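Local structure of acetyl xylan esterase (Paenibacillus sp. R4, 6AGQ) at residues L267-L272 with R296-Y301; L144-P149 with E244-T249; Y74-G79 with R171-A176; D66-H71 with D119-G124. The protein probably removes acetyl groups from acetylated xylan, as a cold-active esterase of the alpha/beta-hydrolase superfamily. All coordinates share one frame; numbering follows the deposited sequence.

How the contacts relate
All four contacts belong to one alpha/beta-hydrolase chain, and three reach its central mixed sheet. Contacts 3 and 4 share strand 69-77, near one side of the sheet: contact 4 takes its start and contact 3 its end, with centres 23 Å apart. Contact 1 lies at the far edge, on the last two strands, with its centre 30 Å from that of contact 4. Contact 2 is off the sheet; its nearest atoms are about 8 Å from contact 4. Contacts 4 and 3 alternate along the chain. Contact 2 closes before contact 1 opens. Contacts 3 and 4 fix strand 69-77 to later segments, contact 1 pairs the last two strands, and contact 2 attaches a loop to helix 243-251.

Contact 1 (L267-L272 with R296-Y301); sequences LMAITL and RLYHDY
Leu267 opens the contact by laying CD1 over the centre of one face of the Arg296 guanidinium, 3.6 Å from NH1 of Arg296. The two side chains cross at about a right angle. The arginine chain bends at chi2 (-66°), which brings its head back over the leucine, and the same head makes a salt bridge with Glu294. Without the guanidinium, as with an alanine here, Glu294 is likely to lose its charged mate and Leu267 CD1 its flat cover. Next, Met268 O accepts from Arg296 N. At Ala269 the CB lies 4.2 Å from CE2 of Tyr298, whose hydroxyl bonds to His309. Ile270 is bonded through both its N and its O: the N donates to Arg296 O at 2.9 Å, and the O accepts from Tyr298 N at 3.0 Å. On the other face of the sheet, Ile270 CB is 4.4 Å from CD2 of Leu297. Thr271 turns CG2 to the ring edge of Tyr298 and to CB of Tyr301, while its CB rests 3.3 Å from Tyr301 O. Leu272 N completes the ladder on Tyr298 O. The Leu272 side chain runs alongside His299, with CD1 3.7 Å from CD2 of the imidazole. At the end of the strand, a type I turn from Tyr298 to Tyr301 faces the second subunit, where His240 stacks on His299 and Arg234 lies in a cation-pi contact with Tyr301. The parallel ladder joins the two strands of a beta-alpha-beta unit, with helix 279-286 as the connection, at the sheet edge of the alpha/beta-hydrolase fold.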
loop_
_atom_site.group_PDB
_atom_site.type_symbol
_atom_site.label_atom_id
_atom_site.label_comp_id
_atom_site.label_asym_id
_atom_site.label_seq_id
_atom_site.Cartn_x
_atom_site.Cartn_y
_atom_site.Cartn_z
ATOM N N LEU A 267 13.267 17.264 29.917
ATOM C CA LEU A 267 12.539 15.985 29.857
ATOM C C LEU A 267 12.228 15.771 28.411
ATOM O O LEU A 267 11.324 16.456 27.844
ATOM C CB LEU A 267 11.208 16.016 30.624
ATOM C CG LEU A 267 10.302 14.755 30.483
ATOM C CD1 LEU A 267 10.939 13.559 31.159
ATOM C CD2 LEU A 267 8.929 14.924 31.073
ATOM N N MET A 268 12.923 14.814 27.818
ATOM C CA MET A 268 12.697 14.394 26.470
ATOM C C MET A 268 11.953 13.058 26.278
ATOM O O MET A 268 12.361 12.065 26.824
ATOM C CB MET A 268 14.033 14.350 25.729
ATOM C CG MET A 268 13.799 14.198 24.230
ATOM S SD MET A 268 15.229 14.135 23.179
ATOM C CE MET A 268 16.063 15.703 23.516
ATOM N N ALA A 269 10.916 13.048 25.445
ATOM C CA ALA A 269 10.309 11.843 24.880
ATOM C C ALA A 269 10.949 11.387 23.563
ATOM O O ALA A 269 11.129 12.183 22.615
ATOM C CB ALA A 269 8.819 12.085 24.597
ATOM N N ILE A 270 11.251 10.089 23.477
ATOM C CA ILE A 270 11.752 9.508 22.223
ATOM C C ILE A 270 10.947 8.257 21.942
ATOM O O ILE A 270 10.677 7.457 22.849
ATOM C CB ILE A 270 13.228 9.161 22.356
ATOM C CG1 ILE A 270 14.011 10.413 22.755
ATOM C CG2 ILE A 270 13.765 8.497 21.082
ATOM C CD1 ILE A 270 15.501 10.197 23.017
ATOM N N THR A 271 10.567 8.089 20.705
ATOM C CA THR A 271 9.739 6.985 20.299
ATOM C C THR A 271 10.582 6.140 19.371
ATOM O O THR A 271 11.100 6.641 18.366
ATOM C CB THR A 271 8.451 7.509 19.593
ATOM O OG1 THR A 271 8.787 8.572 18.715
ATOM C CG2 THR A 271 7.454 8.082 20.663
ATOM N N LEU A 272 10.756 4.871 19.717
ATOM C CA LEU A 272 11.785 4.052 19.067
ATOM C C LEU A 272 11.446 3.558 17.679
ATOM O O LEU A 272 12.329 3.139 16.981
ATOM C CB LEU A 272 12.161 2.848 19.921
ATOM C CG LEU A 272 12.985 3.110 21.188
ATOM C CD1 LEU A 272 13.463 1.786 21.775
ATOM C CD2 LEU A 272 14.182 4.025 20.948
ATOM N N ARG A 296 12.015 9.795 28.395
ATOM C CA ARG A 296 11.021 8.708 28.390
ATOM C C ARG A 296 11.134 7.976 27.025
ATOM O O ARG A 296 10.971 8.589 25.992
ATOM C CB ARG A 296 9.616 9.242 28.589
ATOM C CG ARG A 296 9.347 10.007 29.874
ATOM C CD ARG A 296 9.439 9.157 31.141
ATOM N NE ARG A 296 9.318 9.926 32.392
ATOM C CZ ARG A 296 10.326 10.474 33.088
ATOM N NH1 ARG A 296 11.596 10.328 32.694
ATOM N NH2 ARG A 296 10.071 11.165 34.216
ATOM N N LEU A 297 11.406 6.668 27.039
ATOM C CA LEU A 297 11.511 5.808 25.824
ATOM C C LEU A 297 10.249 5.008 25.663
ATOM O O LEU A 297 9.932 4.158 26.490
ATOM C CB LEU A 297 12.686 4.845 25.982
ATOM C CG LEU A 297 13.992 5.472 26.489
ATOM C CD1 LEU A 297 14.998 4.409 26.928
ATOM C CD2 LEU A 297 14.564 6.315 25.375
ATOM N N TYR A 298 9.465 5.338 24.654
ATOM C CA TYR A 298 8.272 4.600 24.271
ATOM C C TYR A 298 8.680 3.612 23.153
ATOM O O TYR A 298 8.779 3.967 21.959
ATOM C CB TYR A 298 7.161 5.590 23.892
ATOM C CG TYR A 298 6.868 6.526 25.044
ATOM C CD1 TYR A 298 6.528 6.016 26.301
ATOM C CD2 TYR A 298 6.921 7.913 24.904
ATOM C CE1 TYR A 298 6.263 6.853 27.396
ATOM C CE2 TYR A 298 6.642 8.756 26.004
ATOM C CZ TYR A 298 6.320 8.219 27.248
ATOM O OH TYR A 298 6.086 9.013 28.350
ATOM N N HIS A 299 8.925 2.364 23.554
ATOM C CA HIS A 299 9.498 1.329 22.645
ATOM C C HIS A 299 8.699 1.003 21.342
ATOM O O HIS A 299 9.315 0.869 20.255
ATOM C CB HIS A 299 9.820 0.025 23.419
ATOM C CG HIS A 299 10.870 0.188 24.491
ATOM N ND1 HIS A 299 10.656 0.913 25.657
ATOM C CD2 HIS A 299 12.130 -0.299 24.585
ATOM C CE1 HIS A 299 11.748 0.878 26.409
ATOM N NE2 HIS A 299 12.660 0.153 25.781
ATOM N N ASP A 300 7.366 0.904 21.447
ATOM C CA ASP A 300 6.482 0.461 20.334
ATOM C C ASP A 300 5.636 1.557 19.654
ATOM O O ASP A 300 4.601 1.280 19.018
ATOM C CB ASP A 300 5.530 -0.621 20.885
ATOM C CG ASP A 300 6.270 -1.626 21.740
ATOM O OD1 ASP A 300 7.089 -2.341 21.129
ATOM O OD2 ASP A 300 6.103 -1.618 23.006
ATOM N N TYR A 301 6.072 2.795 19.801
ATOM C CA TYR A 301 5.367 3.941 19.239
ATOM C C TYR A 301 6.244 4.590 18.157
ATOM O O TYR A 301 7.488 4.652 18.265
ATOM C CB TYR A 301 5.017 4.965 20.357
ATOM C CG TYR A 301 3.781 4.571 21.121
ATOM C CD1 TYR A 301 3.859 3.682 22.209
ATOM C CD2 TYR A 301 2.507 5.051 20.742
ATOM C CE1 TYR A 301 2.711 3.294 22.903
ATOM C CE2 TYR A 301 1.376 4.659 21.434
ATOM C CZ TYR A 301 1.482 3.774 22.483
ATOM O OH TYR A 301 0.379 3.398 23.173
#

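Contact 2 (L144-P149 with E244-T249); sequences LGILDP and EQVYRT
Thr249 and Ile146 make the tight part of this contact. The threonine OG1 donates to Ile146 O at 2.6 Å, with the donor tilted 33° from the carbonyl plane. Thr249 places OG1 anti to its carbonyl carbon (chi1 -64°). The carbonyl oxygen is also crowded against CB and CG2 of Thr249, so the short bond is sharply bent and its detail is doubtful. A second bond reaches the hydroxyl from its own helix: Gln245, one turn earlier, gives NE2 to Thr249 OG1 at 3.0 Å, and that oxygen lies in the amide plane. Donor and acceptor roles of OG1 are thus both used. Pro149 stays close to the same threonine, with CD 3.8 Å from Thr249 OG1. The loop 144-149 carries a type I turn from Gly145 to Asp148 and is pinned here to helix 243-251, a loop-to-helix contact outside the central sheet. Apolar packing flanks the polar link. Ile146 CD1 meets Val246 CG1 at 3.9 Å, crossing obliquely. Trp232 of helix 226-236 touches Ile146, Leu147 and Val246. The solvent side lies at the partly exposed Leu147 and Gln245. There Leu147 CD2 is 4.0 Å from Val246 CG2 and also rests against Gln245 CG. Farther out on the helix, Arg248 makes no contact with the loop. Its NH2 bridges the exposed Glu244 at OE1, in the guanidinium plane, while its NH1 donates to Gln245 OE1 from above the carbonyl plane.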
loop_
_atom_site.group_PDB
_atom_site.type_symbol
_atom_site.label_atom_id
_atom_site.label_comp_id
_atom_site.label_asym_id
_atom_site.label_seq_id
_atom_site.Cartn_x
_atom_site.Cartn_y
_atom_site.Cartn_z
ATOM N N LEU A 144 13.353 26.972 1.967
ATOM C CA LEU A 144 13.338 28.420 1.686
ATOM C C LEU A 144 14.578 29.076 2.262
ATOM O O LEU A 144 14.824 28.977 3.468
ATOM C CB LEU A 144 12.107 29.063 2.214
ATOM C CG LEU A 144 10.835 28.548 1.574
ATOM C CD1 LEU A 144 9.694 29.086 2.386
ATOM C CD2 LEU A 144 10.741 29.009 0.119
ATOM N N GLY A 145 15.384 29.651 1.360
ATOM C CA GLY A 145 16.639 30.327 1.745
ATOM C C GLY A 145 17.732 29.384 2.211
ATOM O O GLY A 145 18.631 29.787 2.961
ATOM N N ILE A 146 17.689 28.143 1.747
ATOM C CA ILE A 146 18.589 27.092 2.242
ATOM C C ILE A 146 20.066 27.275 1.932
ATOM O O ILE A 146 20.923 26.724 2.655
ATOM C CB ILE A 146 18.137 25.692 1.854
ATOM C CG1 ILE A 146 18.753 24.652 2.825
ATOM C CG2 ILE A 146 18.411 25.389 0.388
ATOM C CD1 ILE A 146 18.020 23.336 2.773
ATOM N N LEU A 147 20.382 28.079 0.912
ATOM C CA LEU A 147 21.781 28.395 0.595
ATOM C C LEU A 147 22.519 29.450 1.418
ATOM O O LEU A 147 23.737 29.563 1.285
ATOM C CB LEU A 147 21.918 28.678 -0.893
ATOM C CG LEU A 147 21.533 27.437 -1.725
ATOM C CD1 LEU A 147 21.619 27.793 -3.218
ATOM C CD2 LEU A 147 22.389 26.202 -1.400
ATOM N N ASP A 148 21.831 30.164 2.303
ATOM C CA ASP A 148 22.469 31.149 3.163
ATOM C C ASP A 148 21.736 31.226 4.515
ATOM O O ASP A 148 20.572 31.556 4.518
ATOM C CB ASP A 148 22.436 32.507 2.442
ATOM C CG ASP A 148 23.089 33.671 3.257
ATOM O OD1 ASP A 148 23.778 33.457 4.306
ATOM O OD2 ASP A 148 22.900 34.839 2.824
ATOM N N PRO A 149 22.431 30.990 5.659
ATOM C CA PRO A 149 21.704 31.030 6.928
ATOM C C PRO A 149 21.069 32.402 7.259
ATOM O O PRO A 149 20.094 32.433 7.975
ATOM C CB PRO A 149 22.756 30.650 7.986
ATOM C CG PRO A 149 24.066 30.824 7.322
ATOM C CD PRO A 149 23.850 30.637 5.849
ATOM N N GLU A 244 27.716 20.989 0.694
ATOM C CA GLU A 244 28.484 21.580 1.804
ATOM C C GLU A 244 27.782 22.858 2.314
ATOM O O GLU A 244 27.470 22.973 3.461
ATOM C CB GLU A 244 29.934 21.861 1.358
ATOM C CG GLU A 244 30.921 22.057 2.494
ATOM C CD GLU A 244 32.226 22.748 2.063
ATOM O OE1 GLU A 244 32.469 23.864 2.559
ATOM O OE2 GLU A 244 32.998 22.198 1.229
ATOM N N GLN A 245 27.483 23.778 1.417
ATOM C CA GLN A 245 26.628 24.921 1.734
ATOM C C GLN A 245 25.275 24.496 2.322
ATOM O O GLN A 245 24.850 25.055 3.332
ATOM C CB GLN A 245 26.465 25.841 0.521
ATOM C CG GLN A 245 25.828 27.212 0.788
ATOM C CD GLN A 245 26.437 27.947 1.973
ATOM O OE1 GLN A 245 27.588 28.367 1.896
ATOM N NE2 GLN A 245 25.668 28.085 3.102
ATOM N N VAL A 246 24.617 23.493 1.767
ATOM C CA VAL A 246 23.304 23.090 2.323
ATOM C C VAL A 246 23.417 22.711 3.815
ATOM O O VAL A 246 22.705 23.284 4.627
ATOM C CB VAL A 246 22.618 21.989 1.503
ATOM C CG1 VAL A 246 21.397 21.453 2.224
ATOM C CG2 VAL A 246 22.192 22.508 0.145
ATOM N N TYR A 247 24.371 21.841 4.195
ATOM C CA TYR A 247 24.476 21.387 5.577
ATOM C C TYR A 247 25.160 22.402 6.476
ATOM O O TYR A 247 24.916 22.402 7.689
ATOM C CB TYR A 247 25.121 19.989 5.684
ATOM C CG TYR A 247 24.225 18.916 5.065
ATOM C CD1 TYR A 247 22.984 18.615 5.622
ATOM C CD2 TYR A 247 24.568 18.263 3.896
ATOM C CE1 TYR A 247 22.137 17.668 5.065
ATOM C CE2 TYR A 247 23.717 17.316 3.321
ATOM C CZ TYR A 247 22.535 17.000 3.923
ATOM O OH TYR A 247 21.665 16.080 3.352
ATOM N N ARG A 248 26.013 23.262 5.940
ATOM C CA ARG A 248 26.519 24.373 6.764
ATOM C C ARG A 248 25.395 25.396 7.077
ATOM O O ARG A 248 25.315 25.863 8.182
ATOM C CB ARG A 248 27.740 25.043 6.130
ATOM C CG ARG A 248 28.080 26.397 6.747
ATOM C CD ARG A 248 29.422 26.903 6.272
ATOM N NE ARG A 248 29.370 27.251 4.847
ATOM C CZ ARG A 248 29.922 26.555 3.845
ATOM N NH1 ARG A 248 29.794 27.002 2.592
ATOM N NH2 ARG A 248 30.600 25.424 4.062
ATOM N N THR A 249 24.507 25.703 6.126
ATOM C CA THR A 249 23.282 26.515 6.428
ATOM C C THR A 249 22.515 25.896 7.584
ATOM O O THR A 249 22.198 26.589 8.538
ATOM C CB THR A 249 22.327 26.636 5.219
ATOM O OG1 THR A 249 22.982 27.345 4.194
ATOM C CG2 THR A 249 20.995 27.374 5.538
#

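Contact 3 (Y74-G79 with R171-A176); sequences YVTPKG and REEVDA
Tyr74 OH donates to Glu173 OE2 at 2.6 Å, the one hydrogen bond between the two segments. The carboxylate oxygen lies at the edge of the phenol ring, in its plane. Seen from the glutamate, the hydroxyl comes from above the carboxylate plane, 37° out of it. The two flat groups are turned 48° against each other. Glu173 reaches back to the hydroxyl because CG sits between the backbone N and the carbonyl carbon (chi1 68°) and the chain bends again at chi2. Two aliphatic groups also touch the Tyr74 hydroxyl: Val174 CG2 at 3.4 Å from Tyr74 OH, near the ring plane, and Arg171 CG at 3.6 Å from Tyr74 OH, approaching obliquely. Thr76 CG2 adds a looser touch, 4.1 Å from Glu173 OE2. Arg171, Glu173 and Val174 belong to one type I turn, closed by Val174 N on Arg171 O. This turn follows helix 153-170 and leads through the short strand 174-175 towards strand 179-184. Tyr74 extends from strand 69-77 and also packs on Tyr58 and Val60 of strand 55-63 and on Ala114 of strand 114-118, while Glu173 and Val174 rest against strand 86-92.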
loop_
_atom_site.group_PDB
_atom_site.type_symbol
_atom_site.label_atom_id
_atom_site.label_comp_id
_atom_site.label_asym_id
_atom_site.label_seq_id
_atom_site.Cartn_x
_atom_site.Cartn_y
_atom_site.Cartn_z
ATOM N N TYR A 74 -3.246 32.961 24.753
ATOM C CA TYR A 74 -2.649 33.103 26.073
ATOM C C TYR A 74 -3.772 32.798 27.057
ATOM O O TYR A 74 -4.853 33.328 26.933
ATOM C CB TYR A 74 -2.143 34.533 26.291
ATOM C CG TYR A 74 -1.607 34.807 27.690
ATOM C CD1 TYR A 74 -0.465 34.139 28.148
ATOM C CD2 TYR A 74 -2.163 35.769 28.495
ATOM C CE1 TYR A 74 0.065 34.354 29.392
ATOM C CE2 TYR A 74 -1.635 36.019 29.781
ATOM C CZ TYR A 74 -0.527 35.295 30.219
ATOM O OH TYR A 74 0.022 35.497 31.463
ATOM N N VAL A 75 -3.527 31.890 27.965
ATOM C CA VAL A 75 -4.538 31.329 28.871
ATOM C C VAL A 75 -3.988 31.417 30.295
ATOM O O VAL A 75 -2.779 31.069 30.559
ATOM C CB VAL A 75 -4.856 29.850 28.503
ATOM C CG1 VAL A 75 -5.831 29.265 29.451
ATOM C CG2 VAL A 75 -5.440 29.728 27.094
ATOM N N THR A 76 -4.828 31.897 31.212
ATOM C CA THR A 76 -4.499 31.881 32.675
ATOM C C THR A 76 -5.687 31.417 33.529
ATOM O O THR A 76 -6.862 31.548 33.098
ATOM C CB THR A 76 -4.057 33.265 33.225
ATOM O OG1 THR A 76 -5.192 34.075 33.451
ATOM C CG2 THR A 76 -3.179 33.979 32.267
ATOM N N PRO A 77 -5.396 30.876 34.737
ATOM C CA PRO A 77 -6.490 30.663 35.680
ATOM C C PRO A 77 -7.299 31.961 35.864
ATOM O O PRO A 77 -6.712 33.038 35.858
ATOM C CB PRO A 77 -5.783 30.318 36.975
ATOM C CG PRO A 77 -4.358 30.015 36.623
ATOM C CD PRO A 77 -4.077 30.794 35.397
ATOM N N LYS A 78 -8.631 31.884 35.948
ATOM C CA LYS A 78 -9.423 33.100 36.125
ATOM C C LYS A 78 -9.104 33.710 37.508
ATOM O O LYS A 78 -8.562 33.035 38.399
ATOM C CB LYS A 78 -10.935 32.836 36.000
ATOM C CG LYS A 78 -11.525 31.940 37.093
ATOM C CD LYS A 78 -12.995 32.268 37.360
ATOM C CE LYS A 78 -13.672 31.248 38.276
ATOM N NZ LYS A 78 -12.872 30.979 39.510
ATOM N N GLY A 79 -9.404 34.986 37.652
ATOM C CA GLY A 79 -9.349 35.666 38.960
ATOM C C GLY A 79 -8.084 36.470 39.116
ATOM O O GLY A 79 -7.338 36.656 38.159
ATOM N N ARG A 171 4.083 39.990 30.610
ATOM C CA ARG A 171 2.837 39.873 31.410
ATOM C C ARG A 171 3.177 40.080 32.871
ATOM O O ARG A 171 4.080 39.457 33.398
ATOM C CB ARG A 171 2.120 38.523 31.214
ATOM C CG ARG A 171 1.832 38.131 29.756
ATOM C CD ARG A 171 0.901 39.124 29.044
ATOM N NE ARG A 171 1.629 40.180 28.336
ATOM C CZ ARG A 171 1.099 41.278 27.792
ATOM N NH1 ARG A 171 -0.191 41.508 27.831
ATOM N NH2 ARG A 171 1.882 42.136 27.149
ATOM N N GLU A 172 2.471 40.971 33.544
ATOM C CA GLU A 172 2.837 41.307 34.920
ATOM C C GLU A 172 2.581 40.157 35.900
ATOM O O GLU A 172 3.346 39.964 36.827
ATOM C CB GLU A 172 2.161 42.608 35.357
ATOM C CG GLU A 172 2.702 43.815 34.567
ATOM C CD GLU A 172 4.157 44.234 34.894
ATOM O OE1 GLU A 172 4.730 43.865 35.972
ATOM O OE2 GLU A 172 4.727 44.970 34.039
ATOM N N GLU A 173 1.552 39.359 35.642
ATOM C CA GLU A 173 1.251 38.184 36.461
ATOM C C GLU A 173 2.278 37.041 36.351
ATOM O O GLU A 173 2.335 36.185 37.243
ATOM C CB GLU A 173 -0.173 37.657 36.171
ATOM C CG GLU A 173 -0.397 37.054 34.779
ATOM C CD GLU A 173 -0.773 38.069 33.661
ATOM O OE1 GLU A 173 -0.630 39.338 33.879
ATOM O OE2 GLU A 173 -1.188 37.590 32.545
ATOM N N VAL A 174 3.077 37.027 35.268
ATOM C CA VAL A 174 3.998 35.928 35.036
ATOM C C VAL A 174 5.273 36.047 35.877
ATOM O O VAL A 174 5.825 37.128 36.044
ATOM C CB VAL A 174 4.292 35.765 33.526
ATOM C CG1 VAL A 174 5.509 34.902 33.291
ATOM C CG2 VAL A 174 3.058 35.128 32.852
ATOM N N ASP A 175 5.686 34.925 36.463
ATOM C CA ASP A 175 7.029 34.739 37.107
ATOM C C ASP A 175 8.053 34.277 36.027
ATOM O O ASP A 175 8.025 33.114 35.564
ATOM C CB ASP A 175 6.908 33.660 38.180
ATOM C CG ASP A 175 8.151 33.508 39.048
ATOM O OD1 ASP A 175 9.256 33.997 38.677
ATOM O OD2 ASP A 175 7.993 32.881 40.127
ATOM N N ALA A 176 8.952 35.189 35.669
ATOM C CA ALA A 176 9.929 34.997 34.608
ATOM C C ALA A 176 11.033 33.983 35.003
ATOM O O ALA A 176 11.684 33.386 34.131
ATOM C CB ALA A 176 10.539 36.363 34.221
#

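Contact 4 (D66-H71 with D119-G124); sequences DGTPIH and DVRGQG
An Asx turn at Asp66, just before strand 69-77, receives Arg121 from the loop that follows strand 114-118. The two side chains form a bidentate, end-on salt bridge: NH1 of Arg121 to Asp66 OD1 at 2.9 Å and NH2 to Asp66 OD2 at 3.0 Å. Both oxygens lie close to the guanidinium plane, yet carboxylate and guanidinium are turned 38° apart. Asp66 OD2 is met on its syn side, whereas NH1 comes to OD1 from above the carboxylate plane. OD1 is the busier atom: Thr68 N closes the Asx turn on it, and Thr68 OG1 also donates to Asp66 OD1, at 2.7 Å. The Thr68 side chain lies over one face of the guanidinium, at about a right angle to the arginine chain. Farther along, Asp119 N donates to His71 O at 3.0 Å, and Ile70 CG2 rests 3.6 Å from Asp119 O. The Asp119 carboxylate is taken by Thr127 and by the backbone N of Arg99. Thr68 and the end of Arg121 would probably both lose their shared acceptor if Asp66 were an alanine, and the turn before the strand is likely to slacken. Arg121 has further salt bridges to Asp129 and Asp160. Its positive charge, shared among three carboxylates, would probably favour the ionised form of Asp66, Asp129 and Asp160, and these bonds are likely to fix how the largely buried guanidinium is turned.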
loop_
_atom_site.group_PDB
_atom_site.type_symbol
_atom_site.label_atom_id
_atom_site.label_comp_id
_atom_site.label_asym_id
_atom_site.label_seq_id
_atom_site.Cartn_x
_atom_site.Cartn_y
_atom_site.Cartn_z
ATOM N N ASP A 66 10.923 40.931 11.842
ATOM C CA ASP A 66 10.673 41.569 10.542
ATOM C C ASP A 66 9.237 42.173 10.398
ATOM O O ASP A 66 8.791 42.505 9.311
ATOM C CB ASP A 66 11.030 40.599 9.364
ATOM C CG ASP A 66 9.996 39.424 9.193
ATOM O OD1 ASP A 66 9.121 39.244 10.083
ATOM O OD2 ASP A 66 10.057 38.673 8.162
ATOM N N GLY A 67 8.516 42.339 11.484
ATOM C CA GLY A 67 7.154 42.887 11.381
ATOM C C GLY A 67 6.003 41.914 11.103
ATOM O O GLY A 67 4.869 42.336 11.077
ATOM N N THR A 68 6.262 40.626 10.855
ATOM C CA THR A 68 5.158 39.630 10.717
ATOM C C THR A 68 4.277 39.567 12.028
ATOM O O THR A 68 4.823 39.426 13.098
ATOM C CB THR A 68 5.765 38.226 10.477
ATOM O OG1 THR A 68 6.744 38.270 9.430
ATOM C CG2 THR A 68 4.723 37.207 10.140
ATOM N N PRO A 69 2.938 39.666 11.934
ATOM C CA PRO A 69 2.094 39.534 13.117
ATOM C C PRO A 69 1.950 38.079 13.546
ATOM O O PRO A 69 1.326 37.305 12.833
ATOM C CB PRO A 69 0.712 40.101 12.663
ATOM C CG PRO A 69 0.717 39.984 11.184
ATOM C CD PRO A 69 2.157 40.001 10.726
ATOM N N ILE A 70 2.524 37.718 14.691
ATOM C CA ILE A 70 2.457 36.337 15.165
ATOM C C ILE A 70 1.225 36.197 16.027
ATOM O O ILE A 70 1.105 36.889 17.003
ATOM C CB ILE A 70 3.678 35.962 16.021
ATOM C CG1 ILE A 70 5.028 36.407 15.367
ATOM C CG2 ILE A 70 3.616 34.504 16.395
ATOM C CD1 ILE A 70 5.219 36.058 13.889
ATOM N N HIS A 71 0.309 35.315 15.665
ATOM C CA HIS A 71 -0.880 35.051 16.483
ATOM C C HIS A 71 -0.738 33.931 17.508
ATOM O O HIS A 71 0.024 32.967 17.359
ATOM C CB HIS A 71 -2.080 34.767 15.605
ATOM C CG HIS A 71 -2.391 35.882 14.682
ATOM N ND1 HIS A 71 -1.676 36.089 13.521
ATOM C CD2 HIS A 71 -3.264 36.908 14.781
ATOM C CE1 HIS A 71 -2.131 37.169 12.916
ATOM N NE2 HIS A 71 -3.079 37.694 13.667
ATOM N N ASP A 119 1.356 30.419 16.579
ATOM C CA ASP A 119 1.597 30.030 15.189
ATOM C C ASP A 119 3.090 30.167 14.781
ATOM O O ASP A 119 3.736 31.117 15.136
ATOM C CB ASP A 119 0.868 30.948 14.273
ATOM C CG ASP A 119 -0.687 30.759 14.243
ATOM O OD1 ASP A 119 -1.256 29.702 14.666
ATOM O OD2 ASP A 119 -1.314 31.715 13.706
ATOM N N VAL A 120 3.560 29.255 13.927
ATOM C CA VAL A 120 4.847 29.296 13.261
ATOM C C VAL A 120 4.507 29.916 11.913
ATOM O O VAL A 120 3.561 29.507 11.258
ATOM C CB VAL A 120 5.454 27.883 13.041
ATOM C CG1 VAL A 120 6.750 27.957 12.226
ATOM C CG2 VAL A 120 5.692 27.179 14.356
ATOM N N ARG A 121 5.262 30.938 11.552
ATOM C CA ARG A 121 4.973 31.804 10.450
ATOM C C ARG A 121 4.741 31.137 9.061
ATOM O O ARG A 121 5.490 30.282 8.610
ATOM C CB ARG A 121 6.061 32.864 10.378
ATOM C CG ARG A 121 7.442 32.276 10.191
ATOM C CD ARG A 121 8.360 33.295 9.612
ATOM N NE ARG A 121 8.445 34.415 10.536
ATOM C CZ ARG A 121 8.754 35.655 10.181
ATOM N NH1 ARG A 121 8.850 36.585 11.121
ATOM N NH2 ARG A 121 8.992 35.938 8.884
ATOM N N GLY A 122 3.609 31.431 8.435
ATOM C CA GLY A 122 3.351 30.843 7.145
ATOM C C GLY A 122 2.764 29.463 7.169
ATOM O O GLY A 122 2.465 28.958 6.120
ATOM N N GLN A 123 2.579 28.828 8.328
ATOM C CA GLN A 123 2.056 27.473 8.322
ATOM C C GLN A 123 0.511 27.422 8.387
ATOM O O GLN A 123 -0.119 28.330 7.903
ATOM C CB GLN A 123 2.764 26.614 9.331
ATOM C CG GLN A 123 4.252 26.603 9.022
ATOM C CD GLN A 123 5.042 25.631 9.859
ATOM O OE1 GLN A 123 4.476 24.835 10.588
ATOM N NE2 GLN A 123 6.362 25.704 9.763
ATOM N N GLY A 124 -0.121 26.427 8.992
ATOM C CA GLY A 124 -1.548 26.235 8.789
ATOM C C GLY A 124 -2.404 27.178 9.588
ATOM O O GLY A 124 -3.477 26.782 10.036
#